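Local coordinates for bartonella effector protein (Bep) substrate of VirB T4SS (PDB 4M16) that probably transfers AMP from ATP to tyrosine and threonine residues of target proteins, this chain being the N-terminal Fic domain of a longer bacterial effector, at residues 68-73 with 159-164; 25-30 with 34-39; 115-120 with 152-157. One frame throughout, in Å; residues are numbered along the deposited sequence.

Contact 1 of 3, residues 68-73 with 159-164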
loop_
_atom_site.group_PDB
_atom_site.type_symbol
_atom_site.label_atom_id
_atom_site.label_comp_id
_atom_site.label_asym_id
_atom_site.label_seq_id
_atom_site.Cartn_x
_atom_site.Cartn_y
_atom_site.Cartn_z
ATOM N N ARG A 68 -7.451 -1.678 10.312
ATOM C CA ARG A 68 -6.940 -0.910 11.454
ATOM C C ARG A 68 -6.699 0.568 11.158
ATOM O O ARG A 68 -7.087 1.459 11.950
ATOM C CB ARG A 68 -5.619 -1.517 11.984
ATOM C CG ARG A 68 -5.763 -2.873 12.688
ATOM C CD ARG A 68 -6.488 -2.772 14.032
ATOM N NE ARG A 68 -5.773 -1.867 14.935
ATOM C CZ ARG A 68 -4.675 -2.166 15.624
ATOM N NH1 ARG A 68 -4.142 -3.378 15.572
ATOM N NH2 ARG A 68 -4.096 -1.229 16.361
ATOM N N LEU A 69 -6.033 0.799 10.031
ATOM C CA LEU A 69 -5.596 2.137 9.635
ATOM C C LEU A 69 -6.760 3.058 9.272
ATOM O O LEU A 69 -6.689 4.224 9.554
ATOM C CB LEU A 69 -4.629 2.101 8.450
ATOM C CG LEU A 69 -3.210 1.621 8.770
ATOM C CD1 LEU A 69 -2.373 1.210 7.528
ATOM C CD2 LEU A 69 -2.495 2.648 9.584
ATOM N N PHE A 70 -7.799 2.527 8.647
ATOM C CA PHE A 70 -8.859 3.335 8.020
ATOM C C PHE A 70 -10.279 2.972 8.447
ATOM O O PHE A 70 -11.244 3.493 7.878
ATOM C CB PHE A 70 -8.767 3.168 6.484
ATOM C CG PHE A 70 -7.493 3.677 5.915
ATOM C CD1 PHE A 70 -7.255 5.044 5.889
ATOM C CD2 PHE A 70 -6.489 2.811 5.482
ATOM C CE1 PHE A 70 -6.058 5.561 5.461
ATOM C CE2 PHE A 70 -5.282 3.337 5.010
ATOM C CZ PHE A 70 -5.073 4.693 4.982
ATOM N N GLY A 71 -10.419 2.125 9.446
ATOM C CA GLY A 71 -11.699 1.594 9.848
ATOM C C GLY A 71 -12.549 2.631 10.526
ATOM O O GLY A 71 -13.783 2.651 10.346
ATOM N N SER A 72 -11.912 3.570 11.232
ATOM C CA SER A 72 -12.684 4.689 11.768
ATOM C C SER A 72 -13.288 5.599 10.699
ATOM O O SER A 72 -14.341 6.269 10.944
ATOM C CB SER A 72 -11.852 5.519 12.748
ATOM O OG SER A 72 -11.675 4.764 13.934
ATOM N N ALA A 73 -12.658 5.638 9.526
ATOM C CA ALA A 73 -13.100 6.532 8.444
ATOM C C ALA A 73 -13.996 5.912 7.387
ATOM O O ALA A 73 -14.980 6.547 6.955
ATOM C CB ALA A 73 -11.907 7.193 7.795
ATOM N N ASN A 159 -3.735 2.606 -0.109
ATOM C CA ASN A 159 -2.774 1.580 -0.500
ATOM C C ASN A 159 -1.350 1.788 -0.088
ATOM O O ASN A 159 -0.680 0.840 0.376
ATOM C CB ASN A 159 -2.815 1.344 -2.008
ATOM C CG ASN A 159 -4.141 0.719 -2.471
ATOM O OD1 ASN A 159 -4.318 -0.465 -2.371
ATOM N ND2 ASN A 159 -5.026 1.524 -3.041
ATOM N N GLU A 160 -0.841 2.984 -0.322
ATOM C CA GLU A 160 0.536 3.273 -0.027
ATOM C C GLU A 160 0.789 3.179 1.490
ATOM O O GLU A 160 1.757 2.620 1.919
ATOM C CB GLU A 160 0.889 4.662 -0.579
ATOM C CG GLU A 160 0.815 4.755 -2.114
ATOM C CD GLU A 160 -0.568 5.141 -2.710
ATOM O OE1 GLU A 160 -1.402 5.642 -1.959
ATOM O OE2 GLU A 160 -0.804 5.024 -3.978
ATOM N N ALA A 161 -0.110 3.750 2.291
ATOM C CA ALA A 161 0.086 3.779 3.725
ATOM C C ALA A 161 0.129 2.359 4.278
ATOM O O ALA A 161 0.973 2.016 5.093
ATOM C CB ALA A 161 -1.049 4.573 4.400
ATOM N N VAL A 162 -0.790 1.520 3.834
ATOM C CA VAL A 162 -0.794 0.132 4.303
ATOM C C VAL A 162 0.420 -0.721 3.836
ATOM O O VAL A 162 1.043 -1.409 4.638
ATOM C CB VAL A 162 -2.154 -0.522 4.037
ATOM C CG1 VAL A 162 -2.292 -0.910 2.620
ATOM C CG2 VAL A 162 -2.360 -1.682 5.035
ATOM N N GLN A 163 0.810 -0.590 2.591
ATOM C CA GLN A 163 1.968 -1.304 2.084
ATOM C C GLN A 163 3.250 -0.909 2.781
ATOM O O GLN A 163 4.054 -1.792 3.045
ATOM C CB GLN A 163 2.063 -1.267 0.576
ATOM C CG GLN A 163 2.510 0.046 -0.100
ATOM C CD GLN A 163 2.314 0.032 -1.640
ATOM O OE1 GLN A 163 1.857 -0.962 -2.215
ATOM N NE2 GLN A 163 2.672 1.159 -2.317
ATOM N N HIS A 164 3.411 0.364 3.173
ATOM C CA HIS A 164 4.553 0.786 3.949
ATOM C C HIS A 164 4.641 0.045 5.289
ATOM O O HIS A 164 5.692 -0.486 5.623
ATOM C CB HIS A 164 4.609 2.289 4.182
ATOM C CG HIS A 164 4.720 3.065 2.928
ATOM N ND1 HIS A 164 4.336 4.380 2.828
ATOM C CD2 HIS A 164 5.072 2.678 1.682
ATOM C CE1 HIS A 164 4.501 4.787 1.587
ATOM N NE2 HIS A 164 4.942 3.775 0.873
#

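Contact 2 of 3, residues 25-30 with 34-39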
loop_
_atom_site.group_PDB
_atom_site.type_symbol
_atom_site.label_atom_id
_atom_site.label_comp_id
_atom_site.label_asym_id
_atom_site.label_seq_id
_atom_site.Cartn_x
_atom_site.Cartn_y
_atom_site.Cartn_z
ATOM N N LEU A 25 -17.308 9.531 9.368
ATOM C CA LEU A 25 -17.335 10.748 10.177
ATOM C C LEU A 25 -18.283 11.786 9.602
ATOM O O LEU A 25 -18.522 12.811 10.214
ATOM C CB LEU A 25 -15.905 11.290 10.289
ATOM C CG LEU A 25 -14.906 10.287 10.876
ATOM C CD1 LEU A 25 -13.516 10.834 10.752
ATOM C CD2 LEU A 25 -15.242 9.972 12.332
ATOM N N GLY A 26 -18.817 11.564 8.393
ATOM C CA GLY A 26 -19.729 12.543 7.803
ATOM C C GLY A 26 -19.011 13.824 7.428
ATOM O O GLY A 26 -19.621 14.894 7.336
ATOM N N ILE A 27 -17.704 13.717 7.215
ATOM C CA ILE A 27 -16.904 14.860 6.800
ATOM C C ILE A 27 -17.031 15.133 5.286
ATOM O O ILE A 27 -16.623 14.313 4.470
ATOM C CB ILE A 27 -15.419 14.672 7.184
ATOM C CG1 ILE A 27 -15.234 14.586 8.709
ATOM C CG2 ILE A 27 -14.583 15.835 6.686
ATOM C CD1 ILE A 27 -13.840 14.126 9.119
ATOM N N MET A 28 -17.597 16.291 4.921
ATOM C CA MET A 28 -17.892 16.634 3.522
ATOM C C MET A 28 -16.755 17.322 2.756
ATOM O O MET A 28 -16.773 17.296 1.509
ATOM C CB MET A 28 -19.156 17.514 3.427
ATOM C CG MET A 28 -20.361 16.896 4.083
ATOM S SD MET A 28 -20.870 15.460 3.103
ATOM C CE MET A 28 -21.110 14.353 4.469
ATOM N N GLY A 29 -15.830 17.953 3.481
ATOM C CA GLY A 29 -14.677 18.649 2.906
ATOM C C GLY A 29 -13.547 17.700 2.561
ATOM O O GLY A 29 -13.156 16.894 3.408
ATOM N N TYR A 30 -13.046 17.748 1.320
ATOM C CA TYR A 30 -11.953 16.860 0.840
ATOM C C TYR A 30 -10.692 17.009 1.675
ATOM O O TYR A 30 -10.057 16.009 2.120
ATOM C CB TYR A 30 -11.628 17.203 -0.618
ATOM C CG TYR A 30 -10.414 16.531 -1.271
ATOM C CD1 TYR A 30 -9.115 17.035 -1.110
ATOM C CD2 TYR A 30 -10.584 15.457 -2.131
ATOM C CE1 TYR A 30 -8.030 16.449 -1.740
ATOM C CE2 TYR A 30 -9.511 14.875 -2.777
ATOM C CZ TYR A 30 -8.243 15.373 -2.585
ATOM O OH TYR A 30 -7.211 14.763 -3.235
ATOM N N GLU A 34 -9.018 14.299 4.332
ATOM C CA GLU A 34 -7.660 13.821 4.098
ATOM C C GLU A 34 -6.795 13.974 5.342
ATOM O O GLU A 34 -6.135 13.007 5.757
ATOM C CB GLU A 34 -6.970 14.521 2.885
ATOM C CG GLU A 34 -5.731 13.722 2.512
ATOM C CD GLU A 34 -4.842 14.297 1.436
ATOM O OE1 GLU A 34 -5.340 14.834 0.425
ATOM O OE2 GLU A 34 -3.611 14.135 1.591
ATOM N N LYS A 35 -6.803 15.174 5.926
ATOM C CA LYS A 35 -6.066 15.465 7.170
ATOM C C LYS A 35 -6.464 14.553 8.299
ATOM O O LYS A 35 -5.606 14.051 9.046
ATOM C CB LYS A 35 -6.259 16.905 7.596
ATOM N N ARG A 36 -7.746 14.252 8.386
ATOM C CA ARG A 36 -8.239 13.436 9.493
ATOM C C ARG A 36 -7.878 11.971 9.328
ATOM O O ARG A 36 -7.469 11.330 10.302
ATOM C CB ARG A 36 -9.745 13.634 9.705
ATOM C CG ARG A 36 -10.339 12.702 10.714
ATOM C CD ARG A 36 -9.693 12.857 12.093
ATOM N NE ARG A 36 -10.432 12.159 13.136
ATOM C CZ ARG A 36 -11.467 12.671 13.815
ATOM N NH1 ARG A 36 -11.897 13.909 13.612
ATOM N NH2 ARG A 36 -12.070 11.918 14.719
ATOM N N CYS A 37 -7.931 11.481 8.090
ATOM C CA CYS A 37 -7.412 10.174 7.756
ATOM C C CYS A 37 -5.957 10.030 8.118
ATOM O O CYS A 37 -5.570 8.986 8.659
ATOM C CB CYS A 37 -7.691 9.766 6.313
ATOM S SG CYS A 37 -9.443 9.444 6.065
ATOM N N LYS A 38 -5.134 11.033 7.829
ATOM C CA LYS A 38 -3.727 10.936 8.155
ATOM C C LYS A 38 -3.536 10.868 9.652
ATOM O O LYS A 38 -2.738 10.068 10.138
ATOM C CB LYS A 38 -2.964 12.138 7.607
ATOM C CG LYS A 38 -2.707 12.032 6.116
ATOM C CD LYS A 38 -1.618 12.968 5.636
ATOM C CE LYS A 38 -1.647 13.059 4.119
ATOM N NZ LYS A 38 -0.327 13.485 3.652
ATOM N N ARG A 39 -4.253 11.723 10.389
ATOM C CA ARG A 39 -4.141 11.721 11.841
ATOM C C ARG A 39 -4.543 10.400 12.464
ATOM O O ARG A 39 -3.807 9.846 13.277
ATOM C CB ARG A 39 -4.981 12.852 12.455
ATOM C CG ARG A 39 -4.445 14.218 12.128
ATOM C CD ARG A 39 -5.004 15.353 13.013
ATOM N NE ARG A 39 -6.453 15.523 12.944
ATOM C CZ ARG A 39 -7.136 16.156 11.973
ATOM N NH1 ARG A 39 -6.531 16.706 10.915
ATOM N NH2 ARG A 39 -8.459 16.227 12.046
#

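Contact 3 of 3, residues 115-120 with 152-157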
loop_
_atom_site.group_PDB
_atom_site.type_symbol
_atom_site.label_atom_id
_atom_site.label_comp_id
_atom_site.label_asym_id
_atom_site.label_seq_id
_atom_site.Cartn_x
_atom_site.Cartn_y
_atom_site.Cartn_z
ATOM N N GLU A 115 -6.567 -13.066 -7.975
ATOM C CA GLU A 115 -5.497 -13.903 -8.480
ATOM C C GLU A 115 -4.090 -13.345 -8.116
ATOM O O GLU A 115 -3.156 -14.102 -7.758
ATOM C CB GLU A 115 -5.680 -13.980 -9.996
ATOM C CG GLU A 115 -4.495 -14.500 -10.747
ATOM C CD GLU A 115 -4.849 -14.935 -12.170
ATOM O OE1 GLU A 115 -5.520 -14.157 -12.903
ATOM O OE2 GLU A 115 -4.426 -16.064 -12.533
ATOM N N ASN A 116 -3.930 -12.043 -8.280
ATOM C CA ASN A 116 -2.667 -11.389 -8.030
ATOM C C ASN A 116 -2.291 -11.418 -6.550
ATOM O O ASN A 116 -1.125 -11.659 -6.191
ATOM C CB ASN A 116 -2.648 -9.954 -8.581
ATOM C CG ASN A 116 -2.640 -9.872 -10.124
ATOM O OD1 ASN A 116 -2.331 -10.841 -10.858
ATOM N ND2 ASN A 116 -2.945 -8.716 -10.619
ATOM N N LEU A 117 -3.255 -11.182 -5.674
ATOM C CA LEU A 117 -3.010 -11.313 -4.228
ATOM C C LEU A 117 -2.650 -12.739 -3.821
ATOM O O LEU A 117 -1.767 -12.980 -2.932
ATOM C CB LEU A 117 -4.213 -10.808 -3.425
ATOM C CG LEU A 117 -4.469 -9.287 -3.454
ATOM C CD1 LEU A 117 -5.776 -8.887 -2.745
ATOM C CD2 LEU A 117 -3.305 -8.518 -2.846
ATOM N N LYS A 118 -3.327 -13.711 -4.440
ATOM C CA LYS A 118 -2.932 -15.113 -4.263
ATOM C C LYS A 118 -1.473 -15.330 -4.653
ATOM O O LYS A 118 -0.726 -16.021 -3.955
ATOM C CB LYS A 118 -3.806 -16.095 -5.086
ATOM N N GLU A 119 -1.081 -14.770 -5.787
ATOM C CA GLU A 119 0.323 -14.927 -6.287
ATOM C C GLU A 119 1.328 -14.266 -5.305
ATOM O O GLU A 119 2.341 -14.844 -4.946
ATOM C CB GLU A 119 0.479 -14.343 -7.695
ATOM C CG GLU A 119 -0.249 -15.119 -8.780
ATOM C CD GLU A 119 -0.365 -14.401 -10.121
ATOM O OE1 GLU A 119 -0.581 -13.180 -10.186
ATOM O OE2 GLU A 119 -0.322 -15.101 -11.159
ATOM N N PHE A 120 1.001 -13.067 -4.847
ATOM C CA PHE A 120 1.758 -12.384 -3.791
ATOM C C PHE A 120 1.911 -13.316 -2.573
ATOM O O PHE A 120 3.061 -13.506 -2.049
ATOM C CB PHE A 120 1.051 -11.056 -3.463
ATOM C CG PHE A 120 1.654 -10.241 -2.353
ATOM C CD1 PHE A 120 2.674 -9.301 -2.595
ATOM C CD2 PHE A 120 1.099 -10.287 -1.101
ATOM C CE1 PHE A 120 3.175 -8.528 -1.545
ATOM C CE2 PHE A 120 1.588 -9.552 -0.049
ATOM C CZ PHE A 120 2.635 -8.670 -0.271
ATOM N N ILE A 152 -0.605 -3.850 -7.824
ATOM C CA ILE A 152 -1.926 -4.391 -7.516
ATOM C C ILE A 152 -2.914 -3.322 -6.988
ATOM O O ILE A 152 -4.032 -3.215 -7.526
ATOM C CB ILE A 152 -1.902 -5.589 -6.517
ATOM C CG1 ILE A 152 -1.125 -6.749 -7.094
ATOM C CG2 ILE A 152 -3.338 -6.060 -6.305
ATOM C CD1 ILE A 152 -0.958 -7.940 -6.146
ATOM N N HIS A 153 -2.468 -2.518 -6.006
ATOM C CA HIS A 153 -3.237 -1.428 -5.445
ATOM C C HIS A 153 -4.636 -1.935 -5.140
ATOM O O HIS A 153 -5.615 -1.433 -5.690
ATOM C CB HIS A 153 -3.289 -0.203 -6.378
ATOM C CG HIS A 153 -2.614 1.015 -5.817
ATOM N ND1 HIS A 153 -1.293 1.003 -5.418
ATOM C CD2 HIS A 153 -3.060 2.268 -5.616
ATOM C CE1 HIS A 153 -0.953 2.211 -5.013
ATOM N NE2 HIS A 153 -2.025 2.982 -5.088
ATOM N N PRO A 154 -4.732 -2.944 -4.263
ATOM C CA PRO A 154 -5.960 -3.665 -4.074
ATOM C C PRO A 154 -7.114 -2.927 -3.350
ATOM O O PRO A 154 -8.201 -3.449 -3.362
ATOM C CB PRO A 154 -5.527 -4.861 -3.217
ATOM C CG PRO A 154 -4.363 -4.372 -2.428
ATOM C CD PRO A 154 -3.648 -3.476 -3.411
ATOM N N PHE A 155 -6.850 -1.823 -2.662
ATOM C CA PHE A 155 -7.904 -1.028 -1.962
ATOM C C PHE A 155 -8.384 0.199 -2.743
ATOM O O PHE A 155 -7.654 0.731 -3.579
ATOM C CB PHE A 155 -7.394 -0.602 -0.561
ATOM C CG PHE A 155 -6.878 -1.741 0.249
ATOM C CD1 PHE A 155 -7.738 -2.636 0.842
ATOM C CD2 PHE A 155 -5.497 -1.955 0.385
ATOM C CE1 PHE A 155 -7.235 -3.751 1.546
ATOM C CE2 PHE A 155 -5.007 -3.048 1.063
ATOM C CZ PHE A 155 -5.872 -3.931 1.699
ATOM N N ARG A 156 -9.605 0.695 -2.438
ATOM C CA ARG A 156 -10.051 1.930 -3.043
ATOM C C ARG A 156 -9.070 3.076 -2.821
ATOM O O ARG A 156 -8.815 3.861 -3.725
ATOM C CB ARG A 156 -11.474 2.323 -2.592
ATOM C CG ARG A 156 -11.976 3.620 -3.178
ATOM C CD ARG A 156 -11.969 3.611 -4.675
ATOM N NE ARG A 156 -12.410 4.891 -5.155
ATOM C CZ ARG A 156 -11.684 6.016 -5.180
ATOM N NH1 ARG A 156 -10.430 6.108 -4.690
ATOM N NH2 ARG A 156 -12.224 7.090 -5.642
ATOM N N ALA A 157 -8.510 3.159 -1.637
ATOM C CA ALA A 157 -7.549 4.182 -1.303
ATOM C C ALA A 157 -6.777 3.712 -0.056
ATOM O O ALA A 157 -7.154 2.722 0.584
ATOM C CB ALA A 157 -8.250 5.508 -0.992
#

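Contact 1 of 3, residues 68-73 with 159-164
The F70 ring meets A161 at its edge: the A161 methyl lies near the ring plane, CB 4.1 Å from F70 CZ, so the phenyl presents its far end to helix 159-174 rather than a face. The same ring also meets the imidazole of H66, their planes about 45° apart. Within segment 159-164, the H164 ring has the carbonyl oxygen of E160 over the centre of one face, 3.1 Å above the plane, while H164 stacks with the ring of F180.

Beside the phenyl, L69 makes the closer approach. Its CD1 methyl stands 3.7 Å from V162 CA and 3.8 Å from V162 CG2, reaching past the branch to the helix backbone. Both partners are buried, and the joint is wholly apolar. The V162 torsion divides the work of the two methyls: CG2 is anti to the backbone N and takes L69, whereas CG1 (chi1 78°) is directed at F155.

The contact thus sets the C-terminal end of helix 59-70 against the first turns of helix 159-174, in the helical core of the Fic domain. V162 packs further on L62, L65 and H66 of helix 59-70. Helix 30-48 lies beyond, where I45 touches L69, and on another side of helix 159-174 Q163 and H164 pack against F146 of helix 135-152.

Contact 2 of 3, residues 25-30 with 34-39
L25 lays its CD1 methyl over one face of the R36 guanidinium, close to the centre of the group and 4.1 Å from R36 CZ. The same methyl approaches the aliphatic part of the arginine more closely, at 3.7 Å from R36 CG. I27 adds a second apolar touch to this carbon, its CD1 standing 4.1 Å from R36 CG. Both aliphatic side chains cross the arginine at about a right angle and touch it through their CD1 methyls. A bend at chi2 (60°) turns R36 beyond CG and brings one face of its flat end against L25. The polar end is held elsewhere: NE makes a hydrogen bond to OD1 of N40, one turn further along the helix.

The segments join a loop to the helix it leads into. G29 occupies the N-cap position of helix 30-48, and Y30 takes part in the i to i+4 pattern, its carbonyl O accepting the amide N of E34 at 3.0 Å with an N-H...O angle of 161°. Before the cap, G26 adopts a left-handed backbone conformation (phi 69°), which turns the loop between L25 and I27. Loop carbonyls are tied back to preceding residues, I27 O to ND2 of N23 and M28 O to OG1 of T20.

On the exposed side, Y30 and E34 run alongside each other in the same direction, though Y30 has more than one conformation and its ring contact is doubtful. The E34 carboxylate also faces K38 along the helix, in a long salt bridge of 3.9 Å between OE2 and NZ.

Contact 3 of 3, residues 115-120 with 152-157
Apolar packing carries the contact, with I152 at its centre. Its CD1 methyl presses on the helix at N116, 3.6 Å from N116 CB and 3.7 Å from N116 O, and lies 4.0 Å from L117 N; the methyl therefore rests on backbone as much as on side chains. I152 reaches this position with CG1 anti to its carbonyl carbon (chi1 -62°) and the chain extended beyond (chi2 176°). L117 uses its two branches on different partners. CD2 meets I152 CD1 at 4.1 Å, the chains passing at a slant, while CD1 touches P154 CB, also at 4.1 Å, with leucine and proline at about a right angle.

The polar interactions belong to each segment and its surroundings. Within 115-120 the helical bonds E119 N to E115 O and F120 N to N116 O continue. In the loop, H153 leaves the helical conformation with positive phi (47°). Its ND1 is bonded to N150 O, and the imidazole stacks with F107. The loop is also secured by R81, whose NE bonds to H153 O.

H153, P154 and F155 begin HPFRAGNEA, a divergent form of the Fic signature HxFx(D/E)GN(G/K)R, with A157 at the acidic position and A161 at the final arginine. The loop carrying its first part joins helix 135-152 to helix 159-174, where the motif continues. Helix 110-126 packs against its start, adding N116 on F148 and Y151, and F120 on L145 and L149, of helix 135-152. Further along, F155 rests on L62 of helix 59-70 and stacks with H66.

Overall arrangement
From the N terminus, contact 2 comes first and closes a short local turn, tying loop 25-30 to the helix 30-48 that follows it. Contact 1 then opens at the end of helix 59-70 and closes a long excursion at helix 159-174. Contact 3 is nested within that excursion, joining helix 110-126 to the loop after helix 135-152; contact 2 precedes both. Contacts 1 and 2 touch where A73 CB packs on C37 SG. Contacts 1 and 3 meet more intimately around the Fic motif, with a probable hydrogen bond between E160 OE2 and H153 NE2. Contacts 2 and 3 do not touch, their centres about 25 Å apart.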